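Local structure of endonuclease V isoform X2 (Ciona intestinalis, 6OZI) at residues Ala53-Ser61 with Pro93-Leu101; Glu152-Gln163 with Leu175-Leu186. The protein probably cleaves nucleic acid strands close to inosine in a metal-dependent reaction, as an endonuclease V of the RNase H-like superfamily. The protein carries 1 engineered substitution. All blocks are in the same frame, centred on the assembly; numbering follows the deposited sequence.

Overall arrangement
From the N terminus the chain lays down strands 37-45, 52-61 and 67-76 as an antiparallel meander, then enters helix 86-104. Contact 1 sets that helix against the middle strand, 52-61, and closes a loop of 31 residues that holds the edge strand 67-76. The chain then builds the centre of the sheet before contact 2 opens. Contact 2 closes a shorter loop of 11 residues and sets 152-163 against the hairpin of strands 174-179 and 184-190. The two contacts follow in series, neither nested nor crossed. They sit toward opposite ends of one mixed sheet. The centres of contact 1 and contact 2 are about 32 Å apart.

Contact 1: residues Ala53-Ser61 with Pro93-Leu101; sequences AVSCMVVLS and PFQQELQLL
Ser-55 and Glu-97 form the polar end of this contact, where strand 53-61 packs against helix 93-101, their axes 43° apart. Ser-55 OG donates to Glu-97 OE2 at 2.6 Å and meets the anti lone pair of that oxygen. A water donates both to Ser-55 OG and to Pro-93 O, at 2.8 Å from Ser-55 OG. It thus links the strand to the helix a second time. The Glu-97 chain folds at chi2 (-72°), which brings its carboxylate to the Ser-55 hydroxyl. Its CB rests on Met-57 CB at 3.7 Å. Thr-73 also bonds to OE2 and Asn-71 to OE1, both from the neighbouring strand 67-76.

Met-57 carries the apolar half. Its chain leaves opposite the backbone N and stays extended through chi2, then bends at chi3 (-71°). The bend lays the methyl CE against the helix, 3.7 Å from Phe-94 CE1, with Leu-98 CB a little farther off. The sulfur turns to the next helical turn, with SD 3.8 Å from Leu-101 CD2. The same leucine methyl reaches Val-59 CG2 at 3.9 Å, and these two side chains cross at about a right angle. Phe-94 packs edge-to-face with Phe-41, so the methionine methyl lies beside an aromatic pair.

The helix therefore joins this RNase H-like sheet through apolar packing on one side and a hydrogen-bonded carboxylate on the other. The buried Glu-97 carboxylate has hydrogen-bond partners on both oxygens. These bonds probably favour its ionised form and limit its rotation.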
loop_
_atom_site.group_PDB
_atom_site.type_symbol
_atom_site.label_atom_id
_atom_site.label_comp_id
_atom_site.label_asym_id
_atom_site.label_seq_id
_atom_site.Cartn_x
_atom_site.Cartn_y
_atom_site.Cartn_z
ATOM N N ALA A 53 8.350 -18.038 -1.779
ATOM C CA ALA A 53 8.938 -16.821 -1.239
ATOM C C ALA A 53 9.959 -16.290 -2.233
ATOM O O ALA A 53 10.333 -16.965 -3.194
ATOM C CB ALA A 53 9.581 -17.069 0.129
ATOM N N VAL A 54 10.405 -15.058 -2.000
ATOM C CA VAL A 54 11.410 -14.410 -2.837
ATOM C C VAL A 54 12.379 -13.665 -1.927
ATOM O O VAL A 54 11.956 -12.834 -1.119
ATOM C CB VAL A 54 10.782 -13.433 -3.848
ATOM C CG1 VAL A 54 11.861 -12.642 -4.559
ATOM C CG2 VAL A 54 9.897 -14.171 -4.847
ATOM N N SER A 55 13.665 -13.971 -2.036
ATOM C CA SER A 55 14.692 -13.196 -1.360
ATOM C C SER A 55 15.215 -12.112 -2.295
ATOM O O SER A 55 15.062 -12.185 -3.513
ATOM C CB SER A 55 15.836 -14.094 -0.889
ATOM O OG SER A 55 16.566 -14.625 -1.980
ATOM N N CYS A 56 15.815 -11.080 -1.706
ATOM C CA CYS A 56 16.418 -10.008 -2.486
ATOM C C CYS A 56 17.639 -9.474 -1.755
ATOM O O CYS A 56 17.606 -9.266 -0.536
ATOM C CB CYS A 56 15.437 -8.855 -2.743
ATOM S SG CYS A 56 16.169 -7.421 -3.603
ATOM N N MET A 57 18.709 -9.248 -2.508
ATOM C CA MET A 57 19.893 -8.586 -1.983
ATOM C C MET A 57 20.202 -7.406 -2.888
ATOM O O MET A 57 20.129 -7.526 -4.117
ATOM C CB MET A 57 21.088 -9.548 -1.898
ATOM C CG MET A 57 22.391 -8.892 -1.452
ATOM S SD MET A 57 23.658 -10.074 -0.907
ATOM C CE MET A 57 22.994 -10.653 0.661
ATOM N N VAL A 58 20.504 -6.260 -2.279
ATOM C CA VAL A 58 20.809 -5.036 -3.003
ATOM C C VAL A 58 22.138 -4.501 -2.496
ATOM O O VAL A 58 22.567 -4.798 -1.379
ATOM C CB VAL A 58 19.714 -3.960 -2.834
ATOM C CG1 VAL A 58 18.407 -4.399 -3.482
ATOM C CG2 VAL A 58 19.504 -3.658 -1.356
ATOM N N VAL A 59 22.802 -3.719 -3.344
ATOM C CA VAL A 59 23.972 -2.950 -2.944
ATOM C C VAL A 59 23.787 -1.522 -3.436
ATOM O O VAL A 59 23.553 -1.298 -4.631
ATOM C CB VAL A 59 25.290 -3.533 -3.488
ATOM C CG1 VAL A 59 26.470 -2.723 -2.965
ATOM C CG2 VAL A 59 25.447 -4.993 -3.094
ATOM N N LEU A 60 23.913 -0.565 -2.515
ATOM C CA LEU A 60 23.829 0.860 -2.797
ATOM C C LEU A 60 25.167 1.511 -2.482
ATOM O O LEU A 60 25.854 1.122 -1.534
ATOM C CB LEU A 60 22.735 1.544 -1.964
ATOM C CG LEU A 60 21.269 1.344 -2.357
ATOM C CD1 LEU A 60 20.811 -0.092 -2.146
ATOM C CD2 LEU A 60 20.384 2.303 -1.579
ATOM N N SER A 61 25.534 2.512 -3.277
ATOM C CA SER A 61 26.757 3.244 -2.995
ATOM C C SER A 61 26.597 4.070 -1.726
ATOM O O SER A 61 25.488 4.436 -1.332
ATOM C CB SER A 61 27.135 4.148 -4.168
ATOM O OG SER A 61 26.090 5.056 -4.469
ATOM N N PRO A 93 18.574 -18.228 2.655
ATOM C CA PRO A 93 18.429 -17.271 1.547
ATOM C C PRO A 93 19.507 -16.201 1.552
ATOM O O PRO A 93 19.972 -15.787 0.481
ATOM C CB PRO A 93 17.039 -16.665 1.781
ATOM C CG PRO A 93 16.329 -17.630 2.642
ATOM C CD PRO A 93 17.360 -18.280 3.493
ATOM N N PHE A 94 19.871 -15.700 2.737
ATOM C CA PHE A 94 20.932 -14.702 2.842
ATOM C C PHE A 94 22.259 -15.241 2.323
ATOM O O PHE A 94 22.925 -14.595 1.508
ATOM C CB PHE A 94 21.091 -14.244 4.285
ATOM C CG PHE A 94 22.219 -13.281 4.480
ATOM C CD1 PHE A 94 22.049 -11.939 4.176
ATOM C CD2 PHE A 94 23.444 -13.703 4.968
ATOM C CE1 PHE A 94 23.084 -11.043 4.345
ATOM C CE2 PHE A 94 24.480 -12.805 5.144
ATOM C CZ PHE A 94 24.302 -11.474 4.829
ATOM N N GLN A 95 22.689 -16.401 2.834
ATOM C CA GLN A 95 23.952 -16.992 2.397
ATOM C C GLN A 95 23.970 -17.214 0.890
ATOM O O GLN A 95 25.005 -17.016 0.239
ATOM C CB GLN A 95 24.200 -18.305 3.138
ATOM C CG GLN A 95 24.240 -18.158 4.648
ATOM C CD GLN A 95 25.637 -18.317 5.205
ATOM O OE1 GLN A 95 26.580 -17.664 4.745
ATOM N NE2 GLN A 95 25.785 -19.201 6.192
ATOM N N GLN A 96 22.853 -17.681 0.330
ATOM C CA GLN A 96 22.782 -17.882 -1.116
ATOM C C GLN A 96 22.905 -16.556 -1.868
ATOM O O GLN A 96 23.676 -16.447 -2.832
ATOM C CB GLN A 96 21.495 -18.619 -1.484
ATOM C CG GLN A 96 21.497 -20.084 -1.054
ATOM C CD GLN A 96 22.680 -20.870 -1.626
ATOM O OE1 GLN A 96 23.104 -20.656 -2.769
ATOM N NE2 GLN A 96 23.226 -21.778 -0.820
ATOM N N GLU A 97 22.122 -15.540 -1.467
ATOM C CA GLU A 97 22.240 -14.237 -2.121
ATOM C C GLU A 97 23.665 -13.712 -2.031
ATOM O O GLU A 97 24.209 -13.203 -3.016
ATOM C CB GLU A 97 21.267 -13.223 -1.508
ATOM C CG GLU A 97 19.786 -13.466 -1.788
ATOM C CD GLU A 97 19.386 -13.158 -3.230
ATOM O OE1 GLU A 97 20.234 -12.692 -4.020
ATOM O OE2 GLU A 97 18.212 -13.389 -3.578
ATOM N N LEU A 98 24.283 -13.832 -0.853
ATOM C CA LEU A 98 25.631 -13.319 -0.643
ATOM C C LEU A 98 26.625 -14.023 -1.550
ATOM O O LEU A 98 27.490 -13.384 -2.158
ATOM C CB LEU A 98 26.029 -13.491 0.822
ATOM C CG LEU A 98 27.414 -12.975 1.213
ATOM C CD1 LEU A 98 27.456 -11.462 1.063
ATOM C CD2 LEU A 98 27.763 -13.388 2.636
ATOM N N GLN A 99 26.539 -15.355 -1.623
ATOM C CA GLN A 99 27.428 -16.110 -2.497
ATOM C C GLN A 99 27.246 -15.694 -3.954
ATOM O O GLN A 99 28.224 -15.572 -4.707
ATOM C CB GLN A 99 27.177 -17.606 -2.302
ATOM C CG GLN A 99 27.601 -18.490 -3.449
ATOM C CD GLN A 99 27.508 -19.973 -3.101
ATOM O OE1 GLN A 99 26.480 -20.451 -2.609
ATOM N NE2 GLN A 99 28.570 -20.713 -3.395
ATOM N N LEU A 100 25.993 -15.475 -4.371
ATOM C CA LEU A 100 25.737 -14.987 -5.723
ATOM C C LEU A 100 26.369 -13.614 -5.952
ATOM O O LEU A 100 27.001 -13.378 -6.986
ATOM C CB LEU A 100 24.232 -14.942 -5.971
ATOM C CG LEU A 100 23.752 -14.551 -7.362
ATOM C CD1 LEU A 100 24.443 -15.379 -8.415
ATOM C CD2 LEU A 100 22.259 -14.777 -7.415
ATOM N N LEU A 101 26.210 -12.695 -4.997
ATOM C CA LEU A 101 26.824 -11.374 -5.121
ATOM C C LEU A 101 28.341 -11.484 -5.240
ATOM O O LEU A 101 28.957 -10.840 -6.098
ATOM C CB LEU A 101 26.435 -10.504 -3.926
ATOM C CG LEU A 101 27.193 -9.191 -3.734
ATOM C CD1 LEU A 101 26.941 -8.226 -4.885
ATOM C CD2 LEU A 101 26.806 -8.550 -2.411
HETATM O O HOH W 1 18.544 -16.571 -1.845
#

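Contact 2: residues Glu152-Gln163 with Leu175-Leu186; sequences EDGVKKTEVISQ and LDIISTEKNEVL
The hairpin of strands 174-179 and 184-190, at one edge of the RNase H-like sheet, meets the 152-163 segment through Ser-179 and Asp-153. Ser-179 OG donates to Asp-153 OD1 at 2.7 Å, on the anti side and 25° out of the carboxylate plane. The serine hydroxyl lies opposite its backbone N (chi1 158°) and also accepts from Lys-182 N at 2.9 Å. This second bond makes an ST motif in the hairpin turn. The one hydroxyl thus accepts from the turn and donates to the aspartate. Arg-125 salt-bridges to Asp-153 OD1 and Glu-184 OE2, so its charge probably offsets both acids. Asp-153 O accepts from Thr-180 N at 3.0 Å. Thr-180 OG1 adds a weak bond to the same oxygen.

Both sides of this junction hold a G1 beta bulge. One is at Gly-154 and Val-155; the other sets Asn-183 and Glu-184 opposite Ser-179. Beyond the first bulge, Val-155 CG2 lies 4.0 Å from Leu-186 CD1, and its CG1 faces Ile-177 CG2. Helix 157-163 then runs nearly antiparallel to strand 175-179. Val-160 CG1 meets Ile-177 CG1 at 4.1 Å, the two side chains crossing at about a right angle. The extended Gln-163 chain passes across Leu-175, whose CD1 is 3.8 Å from Gln-163 NE2. A water donates to Gln-163 OE1 and to Asp-176 O, 3.0 Å from the latter.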
loop_
_atom_site.group_PDB
_atom_site.type_symbol
_atom_site.label_atom_id
_atom_site.label_comp_id
_atom_site.label_asym_id
_atom_site.label_seq_id
_atom_site.Cartn_x
_atom_site.Cartn_y
_atom_site.Cartn_z
ATOM N N GLU A 152 12.390 -10.352 30.343
ATOM C CA GLU A 152 13.544 -10.821 31.106
ATOM C C GLU A 152 14.629 -9.756 31.238
ATOM O O GLU A 152 15.469 -9.852 32.142
ATOM C CB GLU A 152 14.130 -12.083 30.448
ATOM C CG GLU A 152 13.170 -13.277 30.333
ATOM C CD GLU A 152 12.154 -13.138 29.204
ATOM O OE1 GLU A 152 12.103 -12.067 28.569
ATOM O OE2 GLU A 152 11.404 -14.103 28.949
ATOM N N ASP A 153 14.616 -8.733 30.382
ATOM C CA ASP A 153 15.572 -7.635 30.452
ATOM C C ASP A 153 14.935 -6.334 30.912
ATOM O O ASP A 153 15.606 -5.297 30.919
ATOM C CB ASP A 153 16.240 -7.420 29.091
ATOM C CG ASP A 153 17.330 -8.427 28.803
ATOM O OD1 ASP A 153 18.374 -8.397 29.499
ATOM O OD2 ASP A 153 17.149 -9.245 27.870
ATOM N N GLY A 154 13.661 -6.356 31.287
ATOM C CA GLY A 154 13.003 -5.141 31.722
ATOM C C GLY A 154 12.731 -4.169 30.599
ATOM O O GLY A 154 12.657 -2.961 30.845
ATOM N N VAL A 155 12.585 -4.660 29.371
ATOM C CA VAL A 155 12.344 -3.818 28.204
ATOM C C VAL A 155 10.863 -3.917 27.851
ATOM O O VAL A 155 10.400 -4.948 27.349
ATOM C CB VAL A 155 13.223 -4.227 27.015
ATOM C CG1 VAL A 155 12.857 -3.400 25.777
ATOM C CG2 VAL A 155 14.692 -4.059 27.356
ATOM N N LYS A 156 10.132 -2.826 28.076
ATOM C CA LYS A 156 8.693 -2.761 27.867
ATOM C C LYS A 156 8.368 -1.647 26.883
ATOM O O LYS A 156 8.892 -0.535 26.989
ATOM C CB LYS A 156 7.960 -2.540 29.190
ATOM C CG LYS A 156 6.454 -2.590 29.086
ATOM C CD LYS A 156 5.815 -2.811 30.450
ATOM C CE LYS A 156 4.324 -2.477 30.427
ATOM N NZ LYS A 156 3.596 -3.120 29.297
ATOM N N LYS A 157 7.479 -1.960 25.941
ATOM C CA LYS A 157 7.208 -1.075 24.814
ATOM C C LYS A 157 6.636 0.266 25.275
ATOM O O LYS A 157 7.136 1.330 24.891
ATOM C CB LYS A 157 6.264 -1.796 23.850
ATOM C CG LYS A 157 6.104 -1.220 22.462
ATOM C CD LYS A 157 5.619 -2.352 21.562
ATOM C CE LYS A 157 5.182 -1.879 20.202
ATOM N NZ LYS A 157 4.765 -3.037 19.355
ATOM N N THR A 158 5.589 0.240 26.108
ATOM C CA THR A 158 4.985 1.498 26.552
ATOM C C THR A 158 6.001 2.387 27.270
ATOM O O THR A 158 6.018 3.612 27.070
ATOM C CB THR A 158 3.775 1.227 27.452
ATOM O OG1 THR A 158 4.179 0.481 28.606
ATOM C CG2 THR A 158 2.700 0.454 26.698
ATOM N N GLU A 159 6.870 1.792 28.092
ATOM C CA GLU A 159 7.844 2.585 28.842
ATOM C C GLU A 159 8.902 3.189 27.923
ATOM O O GLU A 159 9.266 4.365 28.072
ATOM C CB GLU A 159 8.483 1.727 29.934
ATOM C CG GLU A 159 7.442 1.083 30.844
ATOM C CD GLU A 159 8.040 0.245 31.958
ATOM O OE1 GLU A 159 9.195 -0.217 31.824
ATOM O OE2 GLU A 159 7.342 0.046 32.978
ATOM N N VAL A 160 9.392 2.409 26.955
ATOM C CA VAL A 160 10.391 2.921 26.020
ATOM C C VAL A 160 9.804 4.056 25.194
ATOM O O VAL A 160 10.444 5.092 24.981
ATOM C CB VAL A 160 10.915 1.791 25.114
ATOM C CG1 VAL A 160 11.750 2.366 23.973
ATOM C CG2 VAL A 160 11.716 0.780 25.921
ATOM N N ILE A 161 8.582 3.863 24.697
ATOM C CA ILE A 161 7.953 4.889 23.874
ATOM C C ILE A 161 7.718 6.163 24.678
ATOM O O ILE A 161 7.974 7.271 24.193
ATOM C CB ILE A 161 6.649 4.354 23.256
ATOM C CG1 ILE A 161 6.967 3.228 22.276
ATOM C CG2 ILE A 161 5.891 5.465 22.557
ATOM C CD1 ILE A 161 8.055 3.598 21.285
ATOM N N SER A 162 7.232 6.036 25.918
ATOM C CA SER A 162 6.988 7.246 26.702
ATOM C C SER A 162 8.298 7.959 27.027
ATOM O O SER A 162 8.368 9.194 26.967
ATOM C CB SER A 162 6.211 6.920 27.978
ATOM O OG SER A 162 7.023 6.253 28.922
ATOM N N GLN A 163 9.349 7.197 27.354
ATOM C CA GLN A 163 10.663 7.799 27.572
ATOM C C GLN A 163 11.148 8.522 26.320
ATOM O O GLN A 163 11.769 9.590 26.410
ATOM C CB GLN A 163 11.673 6.738 28.014
ATOM C CG GLN A 163 12.975 7.334 28.539
ATOM C CD GLN A 163 13.965 6.294 29.058
ATOM O OE1 GLN A 163 13.674 5.099 29.096
ATOM N NE2 GLN A 163 15.145 6.756 29.463
ATOM N N LEU A 175 17.753 7.664 21.749
ATOM C CA LEU A 175 17.485 7.197 23.104
ATOM C C LEU A 175 18.076 5.806 23.275
ATOM O O LEU A 175 17.736 4.892 22.520
ATOM C CB LEU A 175 15.982 7.159 23.378
ATOM C CG LEU A 175 15.596 6.573 24.732
ATOM C CD1 LEU A 175 15.949 7.568 25.826
ATOM C CD2 LEU A 175 14.128 6.183 24.799
ATOM N N ASP A 176 18.927 5.629 24.280
ATOM C CA ASP A 176 19.467 4.305 24.550
ATOM C C ASP A 176 18.378 3.415 25.127
ATOM O O ASP A 176 17.649 3.818 26.036
ATOM C CB ASP A 176 20.649 4.371 25.521
ATOM C CG ASP A 176 21.856 5.066 24.932
ATOM O OD1 ASP A 176 22.407 4.546 23.938
ATOM O OD2 ASP A 176 22.291 6.092 25.493
ATOM N N ILE A 177 18.270 2.202 24.598
ATOM C CA ILE A 177 17.382 1.180 25.139
ATOM C C ILE A 177 18.232 0.256 26.001
ATOM O O ILE A 177 19.274 -0.235 25.551
ATOM C CB ILE A 177 16.666 0.417 24.012
ATOM C CG1 ILE A 177 15.661 1.343 23.323
ATOM C CG2 ILE A 177 15.984 -0.828 24.544
ATOM C CD1 ILE A 177 15.119 0.811 22.005
ATOM N N ILE A 178 17.826 0.065 27.256
ATOM C CA ILE A 178 18.699 -0.518 28.269
ATOM C C ILE A 178 18.039 -1.732 28.901
ATOM O O ILE A 178 16.848 -1.711 29.228
ATOM C CB ILE A 178 19.043 0.531 29.351
ATOM C CG1 ILE A 178 19.964 1.609 28.778
ATOM C CG2 ILE A 178 19.663 -0.119 30.576
ATOM C CD1 ILE A 178 20.008 2.883 29.611
ATOM N N SER A 179 18.844 -2.762 29.139
ATOM C CA SER A 179 18.458 -3.903 29.959
ATOM C C SER A 179 18.761 -3.601 31.417
ATOM O O SER A 179 19.922 -3.390 31.777
ATOM C CB SER A 179 19.215 -5.156 29.528
ATOM O OG SER A 179 19.263 -6.111 30.579
ATOM N N THR A 180 17.730 -3.604 32.255
ATOM C CA THR A 180 17.931 -3.415 33.687
ATOM C C THR A 180 18.442 -4.671 34.368
ATOM O O THR A 180 18.971 -4.587 35.480
ATOM C CB THR A 180 16.632 -2.964 34.365
ATOM O OG1 THR A 180 15.589 -3.903 34.071
ATOM C CG2 THR A 180 16.221 -1.585 33.886
ATOM N N GLU A 181 18.326 -5.824 33.716
ATOM C CA GLU A 181 18.808 -7.060 34.312
ATOM C C GLU A 181 20.305 -7.216 34.103
ATOM O O GLU A 181 20.998 -7.736 34.980
ATOM C CB GLU A 181 18.057 -8.250 33.704
ATOM C CG GLU A 181 18.637 -9.624 34.019
ATOM C CD GLU A 181 18.164 -10.165 35.352
ATOM O OE1 GLU A 181 17.212 -9.588 35.927
ATOM O OE2 GLU A 181 18.746 -11.168 35.826
ATOM N N LYS A 182 20.820 -6.757 32.964
ATOM C CA LYS A 182 22.240 -6.814 32.670
ATOM C C LYS A 182 22.935 -5.460 32.737
ATOM O O LYS A 182 24.161 -5.413 32.597
ATOM C CB LYS A 182 22.466 -7.440 31.286
ATOM C CG LYS A 182 21.952 -8.862 31.189
ATOM C CD LYS A 182 22.473 -9.718 32.350
ATOM C CE LYS A 182 22.194 -11.201 32.127
ATOM N NZ LYS A 182 22.710 -12.039 33.251
ATOM N N ASN A 183 22.192 -4.365 32.931
ATOM C CA ASN A 183 22.770 -3.024 33.067
ATOM C C ASN A 183 23.638 -2.689 31.854
ATOM O O ASN A 183 24.808 -2.324 31.980
ATOM C CB ASN A 183 23.569 -2.898 34.371
ATOM C CG ASN A 183 23.908 -1.455 34.718
ATOM O OD1 ASN A 183 23.038 -0.583 34.691
ATOM N ND2 ASN A 183 25.173 -1.197 35.041
ATOM N N GLU A 184 23.057 -2.839 30.665
ATOM C CA GLU A 184 23.783 -2.579 29.432
ATOM C C GLU A 184 22.825 -2.024 28.388
ATOM O O GLU A 184 21.614 -2.260 28.439
ATOM C CB GLU A 184 24.470 -3.852 28.897
ATOM C CG GLU A 184 23.495 -4.974 28.543
ATOM C CD GLU A 184 24.168 -6.254 28.044
ATOM O OE1 GLU A 184 25.388 -6.230 27.760
ATOM O OE2 GLU A 184 23.466 -7.294 27.943
ATOM N N VAL A 185 23.388 -1.294 27.427
ATOM C CA VAL A 185 22.612 -0.778 26.305
ATOM C C VAL A 185 22.450 -1.881 25.269
ATOM O O VAL A 185 23.422 -2.537 24.871
ATOM C CB VAL A 185 23.278 0.465 25.698
ATOM C CG1 VAL A 185 22.496 0.932 24.469
ATOM C CG2 VAL A 185 23.360 1.586 26.738
ATOM N N LEU A 186 21.210 -2.108 24.852
ATOM C CA LEU A 186 20.886 -3.108 23.850
ATOM C C LEU A 186 20.759 -2.527 22.452
ATOM O O LEU A 186 21.079 -3.215 21.472
ATOM C CB LEU A 186 19.577 -3.809 24.224
ATOM C CG LEU A 186 19.520 -4.518 25.584
ATOM C CD1 LEU A 186 18.171 -5.195 25.782
ATOM C CD2 LEU A 186 20.649 -5.527 25.744
HETATM O O HOH W 2 14.714 3.479 26.507
#